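Local atomic coordinates of B-cell lymphoma 3 protein (Homo sapiens, PDB entry 1K1A), a protein that regulates transcription of NF-kappa-B target genes, inhibiting nuclear translocation of the p50 subunit in the cytoplasm and acting as a transcriptional activator in the nucleus. Residues 59-62 against 63-67; 93-96 against 97-101. One frame throughout, in Å; residues are numbered along the deposited sequence.

Contact 1 (59-62 against 63-67)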
# COMPACT_ATOMS: atom_id res chain seq x y z
N PRO A 59 5.13 16.74 -5.68
CA PRO A 59 3.71 16.66 -6.03
C PRO A 59 3.32 17.52 -7.25
O PRO A 59 2.53 17.07 -8.08
CB PRO A 59 3.01 17.15 -4.76
CG PRO A 59 4.08 17.90 -4.01
CD PRO A 59 5.34 17.15 -4.28
N SER A 60 3.89 18.71 -7.38
CA SER A 60 3.57 19.56 -8.53
C SER A 60 4.00 18.94 -9.86
O SER A 60 3.34 19.12 -10.88
CB SER A 60 4.20 20.94 -8.39
OG SER A 60 3.59 21.67 -7.35
N VAL A 61 5.13 18.24 -9.84
CA VAL A 61 5.62 17.57 -11.04
C VAL A 61 4.75 16.36 -11.37
O VAL A 61 4.44 16.09 -12.54
CB VAL A 61 7.10 17.18 -10.89
CG1 VAL A 61 7.63 16.56 -12.18
CG2 VAL A 61 7.93 18.41 -10.49
N VAL A 62 4.35 15.64 -10.33
CA VAL A 62 3.46 14.50 -10.50
C VAL A 62 2.19 14.94 -11.24
O VAL A 62 1.76 14.31 -12.20
CB VAL A 62 3.06 13.90 -9.14
CG1 VAL A 62 1.90 12.90 -9.31
CG2 VAL A 62 4.27 13.24 -8.45
N ARG A 63 1.60 16.04 -10.78
CA ARG A 63 0.38 16.59 -11.38
C ARG A 63 0.56 16.96 -12.85
O ARG A 63 -0.30 16.66 -13.69
CB ARG A 63 -0.07 17.85 -10.61
CG ARG A 63 -0.68 17.58 -9.23
CD ARG A 63 -1.34 18.81 -8.58
NE ARG A 63 -1.72 18.55 -7.18
CZ ARG A 63 -2.90 18.09 -6.79
NH1 ARG A 63 -3.83 17.83 -7.70
NH2 ARG A 63 -3.15 17.88 -5.50
N LEU A 64 1.66 17.65 -13.16
CA LEU A 64 1.95 18.06 -14.53
C LEU A 64 2.08 16.84 -15.44
O LEU A 64 1.47 16.79 -16.51
CB LEU A 64 3.25 18.88 -14.59
CG LEU A 64 3.74 19.37 -15.96
CD1 LEU A 64 4.89 20.35 -15.80
CD2 LEU A 64 4.15 18.21 -16.86
N LEU A 65 2.87 15.87 -15.01
CA LEU A 65 3.13 14.68 -15.81
C LEU A 65 1.87 13.84 -16.04
O LEU A 65 1.61 13.41 -17.16
CB LEU A 65 4.23 13.81 -15.17
CG LEU A 65 5.66 14.37 -15.23
CD1 LEU A 65 6.61 13.44 -14.48
CD2 LEU A 65 6.13 14.55 -16.66
N VAL A 66 1.10 13.63 -14.98
CA VAL A 66 -0.12 12.83 -15.11
C VAL A 66 -1.14 13.52 -16.01
O VAL A 66 -1.71 12.90 -16.92
CB VAL A 66 -0.72 12.50 -13.75
CG1 VAL A 66 -2.05 11.74 -13.92
CG2 VAL A 66 0.28 11.64 -12.95
N THR A 67 -1.34 14.82 -15.82
CA THR A 67 -2.28 15.56 -16.64
C THR A 67 -1.84 15.58 -18.11
O THR A 67 -2.67 15.62 -19.02
CB THR A 67 -2.51 16.99 -16.08
OG1 THR A 67 -1.25 17.67 -15.96
CG2 THR A 67 -2.99 16.94 -14.64

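Contact 2 (93-96 against 97-101)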
# COMPACT_ATOMS: atom_id res chain seq x y z
N THR A 93 1.12 13.48 0.05
CA THR A 93 0.89 14.56 -0.92
C THR A 93 1.08 14.08 -2.35
O THR A 93 0.34 14.50 -3.24
CB THR A 93 1.77 15.79 -0.62
OG1 THR A 93 3.14 15.40 -0.59
CG2 THR A 93 1.50 16.30 0.78
N CYS A 94 2.07 13.22 -2.58
CA CYS A 94 2.26 12.68 -3.92
C CYS A 94 1.12 11.72 -4.26
O CYS A 94 0.67 11.67 -5.40
CB CYS A 94 3.61 11.99 -4.04
SG CYS A 94 4.99 13.13 -4.29
N LEU A 95 0.66 10.97 -3.27
CA LEU A 95 -0.44 10.05 -3.50
C LEU A 95 -1.70 10.84 -3.85
O LEU A 95 -2.44 10.47 -4.76
CB LEU A 95 -0.68 9.17 -2.27
CG LEU A 95 -1.82 8.15 -2.38
CD1 LEU A 95 -1.58 7.20 -3.57
CD2 LEU A 95 -1.94 7.35 -1.08
N ARG A 96 -1.92 11.93 -3.13
CA ARG A 96 -3.05 12.80 -3.42
C ARG A 96 -2.92 13.40 -4.82
O ARG A 96 -3.89 13.45 -5.56
CB ARG A 96 -3.14 13.91 -2.37
CG ARG A 96 -4.42 14.72 -2.44
CD ARG A 96 -4.60 15.69 -1.30
NE ARG A 96 -4.86 15.02 -0.03
CZ ARG A 96 -6.06 14.59 0.34
NH1 ARG A 96 -7.11 14.76 -0.45
NH2 ARG A 96 -6.22 14.00 1.52
N ALA A 97 -1.73 13.85 -5.18
CA ALA A 97 -1.54 14.43 -6.51
C ALA A 97 -1.87 13.41 -7.61
O ALA A 97 -2.50 13.75 -8.61
CB ALA A 97 -0.12 14.96 -6.66
N LEU A 98 -1.48 12.15 -7.40
CA LEU A 98 -1.72 11.09 -8.37
C LEU A 98 -3.21 10.79 -8.50
O LEU A 98 -3.75 10.77 -9.60
CB LEU A 98 -0.99 9.81 -7.94
CG LEU A 98 0.47 9.64 -8.33
CD1 LEU A 98 1.07 8.49 -7.52
CD2 LEU A 98 0.58 9.37 -9.82
N LEU A 99 -3.87 10.57 -7.37
CA LEU A 99 -5.28 10.20 -7.36
C LEU A 99 -6.18 11.32 -7.87
O LEU A 99 -7.22 11.05 -8.47
CB LEU A 99 -5.72 9.74 -5.97
CG LEU A 99 -4.97 8.55 -5.35
CD1 LEU A 99 -5.53 8.24 -3.99
CD2 LEU A 99 -5.01 7.31 -6.24
N ASP A 100 -5.78 12.57 -7.66
CA ASP A 100 -6.56 13.71 -8.12
C ASP A 100 -6.33 14.00 -9.62
O ASP A 100 -7.23 14.50 -10.30
CB ASP A 100 -6.24 14.99 -7.30
CG ASP A 100 -6.88 14.99 -5.90
OD1 ASP A 100 -7.50 13.98 -5.49
OD2 ASP A 100 -6.82 15.99 -5.15
N SER A 101 -5.14 13.68 -10.13
CA SER A 101 -4.80 14.01 -11.51
C SER A 101 -5.14 12.94 -12.54
O SER A 101 -5.33 13.25 -13.71
CB SER A 101 -3.32 14.40 -11.64
OG SER A 101 -2.97 15.36 -10.66

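Contact 1 (59-62 against 63-67)
Four backbone hydrogen bonds run from R63, L64, L65 and V66 back to P59, S60, V61 and V62, the i to i+4 ladder of an alpha-helix. The bond from L65 N to V61 O is 2.9 Å long and nearly straight, at 169°. The one from L64 N to S60 O is longer, 3.2 Å. Two pairs of apolar side chains follow the same four-residue spacing. V62 and V66 lie alongside each other and point the same way, with V62 CG1 4.2 Å from V66 CG2. V62 CG1 stands anti to the backbone N (chi1 168°), which puts this methyl beside the carbonyl carbon, on the side of the next turn. V61 and L65 form the second pair, again side by side. In the conformer given, one of two for V61, V61 CG1 is 4.0 Å from L65 CD1. L65 CG lies beside its own backbone N and approaches V61 O, at 3.4 Å. The chain of R63 leaves beside its own backbone N (chi1 -73°) and stays extended from CG to NE. Its first methylenes pass the start of the helix, with R63 CG 3.4 Å from P59 O. The side chain packs on A97, D100 and S101 of helix 92-101. This is the second helix of ANK 2, and three other helices pack on it. V61, V62 and V66 meet the first helix of the repeat, 49-55, through L50 and A53. In the conformers given, V61 and L64 reach helix 22-34 of ANK 1. V62 joins R63 in touching helix 92-101 of ANK 3.

Contact 2 (93-96 against 97-101)
The second helix of ANK 3, one of the stacked helices of the ankyrin repeat domain, brings L95 against L99 and R96 against D100 one turn apart. L95 and L99 cross at a slant, with L95 CG 4.0 Å from L99 CD1. L95 CG lies anti to the backbone N (chi1 -179°), and this sends its branched end toward the next turn. L99 CG turns beside its own backbone N and comes 3.2 Å from L95 O. The same oxygen takes the hydrogen bond of L99 N at 3.0 Å, with an angle of 170°. Beyond this helix L99 also meets L134, L107 and L109, so an alanine here would probably open a gap between L95, L134 and the loop residues L107 and L109. R96 and D100 also run side by side. The aliphatic part of R96 makes the approach, with R96 CG 3.8 Å from D100 OD2. The R96 chain bends at chi3, and the guanidinium plane is turned 72° from the carboxylate. R96 NH1 stays 4.9 Å from D100 OD2, too far for contact, although the opposite charges probably attract. The firm partner of D100 is R138, which makes a salt bridge to OD1. On the side facing ANK 2, A97 touches R63, and L98 meets V62. At the C-terminal end A97 O accepts two bonds from one residue: S101 N at 3.0 Å, and the hydroxyl S101 OG at 2.6 Å.

How the contacts relate
Contact 1 comes first along the chain, in ANK 2, and contact 2 follows in ANK 3. Each lies within the second helix of its repeat, 59-67 and 92-101, and their centres are about 8 Å apart. The two helices touch directly. V62 CG1 lies 3.7 Å from L98 CG, and R63 CG lies 3.5 Å from S101 OG. V66 adds to this interface, with its CG1 3.6 Å from S101 C. Helix 22-34 flanks contact 1, and helix 129-137 flanks contact 2. The pair therefore forms two successive layers of the row of second helices that builds the elongated ankyrin domain of this IkappaB family protein.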